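Local coordinates for protein putative fimbrium anchoring subunit Fim4B (Bacteroides ovatus, PDB 5CAG) that probably anchors a fimbrium to the bacterial outer membrane as a predicted lipoprotein of the FimB/Mfa2 family, at residues T78-Y89 against W112-D123. Sequence-based numbering, arbitrary orientation.
Sequences TESIRIRGEESY and WSPDSLYVLNID. With SO4 (sulfate ion), chain G; SO4 (sulfate ion), chain I; SO4 (sulfate ion), chain H; SO4 (sulfate ion), chain D.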
loop_
_atom_site.group_PDB
_atom_site.type_symbol
_atom_site.label_atom_id
_atom_site.label_comp_id
_atom_site.label_asym_id
_atom_site.label_seq_id
_atom_site.Cartn_x
_atom_site.Cartn_y
_atom_site.Cartn_z
ATOM N N THR A 78 -9.610 -0.149 -6.529
ATOM C CA THR A 78 -8.948 0.820 -5.647
ATOM C C THR A 78 -8.816 2.147 -6.337
ATOM O O THR A 78 -8.609 2.190 -7.555
ATOM C CB THR A 78 -7.560 0.363 -5.117
ATOM O OG1 THR A 78 -6.751 -0.247 -6.113
ATOM C CG2 THR A 78 -7.669 -0.544 -3.955
ATOM N N GLU A 79 -8.889 3.228 -5.550
ATOM C CA GLU A 79 -8.789 4.609 -6.005
ATOM C C GLU A 79 -7.360 5.005 -6.369
ATOM O O GLU A 79 -7.022 5.143 -7.546
ATOM C CB GLU A 79 -9.320 5.563 -4.907
ATOM C CG GLU A 79 -10.828 5.506 -4.726
ATOM C CD GLU A 79 -11.605 5.794 -5.996
ATOM O OE1 GLU A 79 -11.520 6.943 -6.489
ATOM O OE2 GLU A 79 -12.237 4.855 -6.535
ATOM N N SER A 80 -6.549 5.233 -5.343
ATOM C CA SER A 80 -5.181 5.711 -5.414
ATOM C C SER A 80 -4.236 4.675 -5.993
ATOM O O SER A 80 -3.332 5.036 -6.763
ATOM C CB SER A 80 -4.696 6.100 -4.013
ATOM O OG SER A 80 -5.594 6.944 -3.302
ATOM N N ILE A 81 -4.424 3.398 -5.586
ATOM C CA ILE A 81 -3.552 2.284 -5.945
ATOM C C ILE A 81 -3.771 1.849 -7.355
ATOM O O ILE A 81 -4.905 1.661 -7.814
ATOM C CB ILE A 81 -3.640 1.079 -4.974
ATOM C CG1 ILE A 81 -3.226 1.512 -3.547
ATOM C CG2 ILE A 81 -2.723 -0.060 -5.441
ATOM C CD1 ILE A 81 -3.530 0.579 -2.549
ATOM N N ARG A 82 -2.645 1.702 -8.042
ATOM C CA ARG A 82 -2.533 1.227 -9.409
ATOM C C ARG A 82 -1.612 -0.024 -9.393
ATOM O O ARG A 82 -0.809 -0.194 -8.470
ATOM C CB ARG A 82 -2.013 2.346 -10.334
ATOM C CG ARG A 82 -2.907 3.579 -10.438
ATOM C CD ARG A 82 -2.297 4.630 -11.365
ATOM N NE ARG A 82 -2.847 5.972 -11.130
ATOM C CZ ARG A 82 -2.395 7.080 -11.715
ATOM N NH1 ARG A 82 -1.382 7.019 -12.579
ATOM N NH2 ARG A 82 -2.944 8.259 -11.435
ATOM N N ILE A 83 -1.774 -0.915 -10.377
ATOM C CA ILE A 83 -0.986 -2.140 -10.504
ATOM C C ILE A 83 -0.173 -2.057 -11.779
ATOM O O ILE A 83 -0.687 -1.645 -12.840
ATOM C CB ILE A 83 -1.901 -3.415 -10.480
ATOM C CG1 ILE A 83 -2.659 -3.573 -9.144
ATOM C CG2 ILE A 83 -1.164 -4.715 -10.863
ATOM C CD1 ILE A 83 -1.811 -3.677 -7.908
ATOM N N ARG A 84 1.103 -2.455 -11.666
ATOM C CA ARG A 84 2.056 -2.581 -12.776
ATOM C C ARG A 84 2.843 -3.898 -12.599
ATOM O O ARG A 84 2.824 -4.477 -11.506
ATOM C CB ARG A 84 2.984 -1.350 -12.902
ATOM C CG ARG A 84 3.973 -1.126 -11.756
ATOM C CD ARG A 84 4.680 0.205 -11.912
ATOM N NE ARG A 84 5.294 0.654 -10.665
ATOM C CZ ARG A 84 5.544 1.925 -10.364
ATOM N NH1 ARG A 84 5.214 2.895 -11.212
ATOM N NH2 ARG A 84 6.108 2.238 -9.204
ATOM N N GLY A 85 3.484 -4.361 -13.666
ATOM C CA GLY A 85 4.307 -5.569 -13.676
ATOM C C GLY A 85 3.578 -6.879 -13.477
ATOM O O GLY A 85 4.192 -7.869 -13.077
ATOM N N GLU A 86 2.277 -6.911 -13.792
ATOM C CA GLU A 86 1.412 -8.088 -13.612
ATOM C C GLU A 86 1.809 -9.302 -14.510
ATOM O O GLU A 86 1.246 -10.391 -14.357
ATOM C CB GLU A 86 -0.055 -7.692 -13.841
ATOM C CG GLU A 86 -0.298 -6.968 -15.149
ATOM C CD GLU A 86 -1.692 -6.395 -15.268
ATOM O OE1 GLU A 86 -1.966 -5.364 -14.606
ATOM O OE2 GLU A 86 -2.505 -6.979 -16.026
ATOM N N GLU A 87 2.787 -9.116 -15.409
ATOM C CA GLU A 87 3.269 -10.160 -16.323
ATOM C C GLU A 87 4.074 -11.264 -15.571
ATOM O O GLU A 87 4.063 -12.421 -16.000
ATOM C CB GLU A 87 4.097 -9.552 -17.482
ATOM C CG GLU A 87 5.308 -8.717 -17.059
ATOM C CD GLU A 87 5.141 -7.214 -16.862
ATOM O OE1 GLU A 87 4.041 -6.675 -17.134
ATOM O OE2 GLU A 87 6.139 -6.565 -16.472
ATOM N N SER A 88 4.735 -10.914 -14.450
ATOM C CA SER A 88 5.527 -11.852 -13.659
ATOM C C SER A 88 5.264 -11.707 -12.166
ATOM O O SER A 88 5.114 -10.588 -11.677
ATOM C CB SER A 88 7.012 -11.644 -13.929
ATOM O OG SER A 88 7.810 -12.211 -12.901
ATOM N N TYR A 89 5.289 -12.832 -11.430
ATOM C CA TYR A 89 5.133 -12.854 -9.972
ATOM C C TYR A 89 6.171 -11.911 -9.348
ATOM O O TYR A 89 5.802 -11.007 -8.598
ATOM C CB TYR A 89 5.297 -14.308 -9.457
ATOM C CG TYR A 89 5.110 -14.536 -7.968
ATOM C CD1 TYR A 89 3.839 -14.527 -7.394
ATOM C CD2 TYR A 89 6.188 -14.890 -7.155
ATOM C CE1 TYR A 89 3.655 -14.797 -6.037
ATOM C CE2 TYR A 89 6.017 -15.165 -5.798
ATOM C CZ TYR A 89 4.748 -15.116 -5.242
ATOM O OH TYR A 89 4.574 -15.352 -3.896
ATOM N N TRP A 112 0.260 9.996 -4.096
ATOM C CA TRP A 112 -0.908 9.907 -3.228
ATOM C C TRP A 112 -0.755 8.817 -2.194
ATOM O O TRP A 112 -0.028 7.859 -2.446
ATOM C CB TRP A 112 -2.160 9.621 -4.050
ATOM C CG TRP A 112 -2.447 10.604 -5.139
ATOM C CD1 TRP A 112 -2.274 10.415 -6.476
ATOM C CD2 TRP A 112 -3.052 11.894 -4.992
ATOM N NE1 TRP A 112 -2.682 11.532 -7.171
ATOM C CE2 TRP A 112 -3.184 12.446 -6.286
ATOM C CE3 TRP A 112 -3.495 12.644 -3.889
ATOM C CZ2 TRP A 112 -3.739 13.710 -6.505
ATOM C CZ3 TRP A 112 -4.071 13.886 -4.113
ATOM C CH2 TRP A 112 -4.184 14.409 -5.404
ATOM N N SER A 113 -1.441 8.951 -1.028
ATOM C CA SER A 113 -1.436 7.918 0.026
ATOM C C SER A 113 -2.228 6.717 -0.471
ATOM O O SER A 113 -3.245 6.899 -1.151
ATOM C CB SER A 113 -2.008 8.423 1.353
ATOM O OG SER A 113 -2.517 9.746 1.278
ATOM N N PRO A 114 -1.716 5.489 -0.246
ATOM C CA PRO A 114 -2.396 4.309 -0.774
ATOM C C PRO A 114 -3.677 3.998 -0.031
ATOM O O PRO A 114 -3.698 4.087 1.188
ATOM C CB PRO A 114 -1.361 3.209 -0.576
ATOM C CG PRO A 114 -0.557 3.646 0.561
ATOM C CD PRO A 114 -0.459 5.117 0.430
ATOM N N ASP A 115 -4.756 3.643 -0.767
ATOM C CA ASP A 115 -6.012 3.255 -0.125
ATOM C C ASP A 115 -5.904 1.768 0.289
ATOM O O ASP A 115 -4.798 1.221 0.235
ATOM C CB ASP A 115 -7.256 3.583 -0.959
ATOM C CG ASP A 115 -7.300 3.089 -2.376
ATOM O OD1 ASP A 115 -6.265 3.194 -3.076
ATOM O OD2 ASP A 115 -8.399 2.698 -2.824
ATOM N N SER A 116 -6.979 1.138 0.798
ATOM C CA SER A 116 -6.820 -0.210 1.335
ATOM C C SER A 116 -6.531 -1.279 0.273
ATOM O O SER A 116 -7.214 -1.363 -0.743
ATOM C CB SER A 116 -8.013 -0.595 2.190
ATOM O OG SER A 116 -8.071 0.315 3.279
ATOM N N LEU A 117 -5.446 -2.049 0.510
ATOM C CA LEU A 117 -5.010 -3.174 -0.331
ATOM C C LEU A 117 -4.875 -4.412 0.543
ATOM O O LEU A 117 -4.347 -4.331 1.669
ATOM C CB LEU A 117 -3.704 -2.881 -1.085
ATOM C CG LEU A 117 -3.233 -3.912 -2.088
ATOM C CD1 LEU A 117 -4.104 -3.944 -3.358
ATOM C CD2 LEU A 117 -1.841 -3.647 -2.442
ATOM N N TYR A 118 -5.444 -5.531 0.043
ATOM C CA TYR A 118 -5.453 -6.831 0.700
ATOM C C TYR A 118 -4.737 -7.804 -0.192
ATOM O O TYR A 118 -5.061 -7.904 -1.371
ATOM C CB TYR A 118 -6.873 -7.289 1.024
ATOM C CG TYR A 118 -7.659 -6.246 1.777
ATOM C CD1 TYR A 118 -7.477 -6.055 3.145
ATOM C CD2 TYR A 118 -8.564 -5.422 1.117
ATOM C CE1 TYR A 118 -8.194 -5.078 3.838
ATOM C CE2 TYR A 118 -9.266 -4.427 1.795
ATOM C CZ TYR A 118 -9.083 -4.258 3.153
ATOM O OH TYR A 118 -9.817 -3.277 3.784
ATOM N N VAL A 119 -3.680 -8.420 0.315
ATOM C CA VAL A 119 -2.862 -9.293 -0.508
ATOM C C VAL A 119 -2.661 -10.648 0.155
ATOM O O VAL A 119 -2.579 -10.758 1.383
ATOM C CB VAL A 119 -1.492 -8.605 -0.829
ATOM C CG1 VAL A 119 -0.462 -9.574 -1.424
ATOM C CG2 VAL A 119 -1.677 -7.421 -1.759
ATOM N N LEU A 120 -2.576 -11.673 -0.703
ATOM C CA LEU A 120 -2.139 -13.025 -0.420
ATOM C C LEU A 120 -1.132 -13.399 -1.497
ATOM O O LEU A 120 -1.432 -13.247 -2.690
ATOM C CB LEU A 120 -3.268 -14.054 -0.334
ATOM C CG LEU A 120 -2.781 -15.512 -0.327
ATOM C CD1 LEU A 120 -2.080 -15.854 0.966
ATOM C CD2 LEU A 120 -3.890 -16.462 -0.603
ATOM N N ASN A 121 0.069 -13.830 -1.093
ATOM C CA ASN A 121 1.057 -14.276 -2.072
ATOM C C ASN A 121 1.737 -15.545 -1.568
ATOM O O ASN A 121 2.272 -15.573 -0.446
ATOM C CB ASN A 121 2.060 -13.195 -2.457
ATOM C CG ASN A 121 3.020 -12.799 -1.384
ATOM O OD1 ASN A 121 2.681 -12.063 -0.443
ATOM N ND2 ASN A 121 4.248 -13.252 -1.539
ATOM N N ILE A 122 1.606 -16.626 -2.367
ATOM C CA ILE A 122 2.173 -17.949 -2.095
ATOM C C ILE A 122 3.307 -18.133 -3.087
ATOM O O ILE A 122 3.053 -18.026 -4.292
ATOM C CB ILE A 122 1.092 -19.055 -2.221
ATOM C CG1 ILE A 122 -0.108 -18.787 -1.305
ATOM C CG2 ILE A 122 1.692 -20.429 -1.971
ATOM C CD1 ILE A 122 -1.410 -19.412 -1.774
ATOM N N ASP A 123 4.556 -18.327 -2.607
ATOM C CA ASP A 123 5.697 -18.498 -3.507
ATOM C C ASP A 123 5.585 -19.813 -4.282
ATOM O O ASP A 123 5.944 -19.844 -5.460
ATOM C CB ASP A 123 7.036 -18.427 -2.770
ATOM C CG ASP A 123 7.471 -17.064 -2.261
ATOM O OD1 ASP A 123 6.939 -16.027 -2.766
ATOM O OD2 ASP A 123 8.388 -17.020 -1.408
HETATM S S SO4 G . 2.112 -3.484 -16.593
HETATM O O1 SO4 G . 1.880 -4.410 -17.705
HETATM O O2 SO4 G . 1.311 -3.979 -15.465
HETATM O O3 SO4 G . 3.563 -3.426 -16.292
HETATM O O4 SO4 G . 1.653 -2.136 -16.957
HETATM S S SO4 I . -5.390 8.904 -9.121
HETATM O O1 SO4 I . -4.296 8.107 -8.545
HETATM O O2 SO4 I . -6.204 8.020 -9.956
HETATM O O3 SO4 I . -6.224 9.448 -8.045
HETATM O O4 SO4 I . -4.827 10.003 -9.932
HETATM S S SO4 H . -1.368 10.372 -14.031
HETATM O O1 SO4 H . -1.531 9.107 -14.753
HETATM O O2 SO4 H . -2.570 11.204 -14.221
HETATM O O3 SO4 H . -1.168 10.121 -12.590
HETATM O O4 SO4 H . -0.185 11.059 -14.555
HETATM S S SO4 D . -10.785 -1.235 7.367
HETATM O O1 SO4 D . -11.145 -0.186 6.404
HETATM O O2 SO4 D . -11.965 -2.013 7.730
HETATM O O3 SO4 D . -9.769 -2.112 6.772
HETATM O O4 SO4 D . -10.253 -0.626 8.582
#
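Asp115 and Tyr89 carry a two-point contact in which 78-89, with its short strand 81-84, arches over 112-123, which leads into strand 118-127; the two ends touch and the middle of the arch bows away. At one end the Asp115 carboxylate faces three consecutive backbone amides. Its OD2 accepts Glu79 N at 2.8 Å on the syn side, tilted from the carboxylate plane. Ile81 N reaches OD1 at 3.1 Å, nearly in line with the C-O bond, and Ser80 N adds a weak bond to the same OD1. With chi1 at 53°, CG of Asp115 lies between its own N and carbonyl carbon, which brings the carboxylate to the amides of 79-81. These amides would be expected to stabilise the negative charge. Beside them, Ser80 OG makes a weak bond to Ser113 O, and Thr78 OG1 ties the turn to itself through Ile81 O. Next to the polar cluster, Ile81 CG1 lies 3.9 Å from Pro114 CB and its CD1 meets Leu117 CB at 3.8 Å; all three side chains also pack on Phe205 of strand 197-205.

At the other end the Tyr89 side chain, CG anti to N, spans the gap with its hydroxyl. That oxygen donates to Asp123 OD1 at 2.7 Å, on the anti side of a carboxylate turned 88° from the ring. It also accepts a nearly straight bond (168°) from Asn121 ND2, 3.2 Å away and close to the amide plane. Arg216 holds the second Asp123 oxygen, and Lys209 the Asn121 OD1. Strand 81-84, outermost within this chain in a small antiparallel sheet, thus meets the lead-in 113-117 through its start and the preceding loop, while Tyr89 reaches the far part of strand 118-127, consistent with two sheets facing each other in a transthyretin-like beta-sandwich.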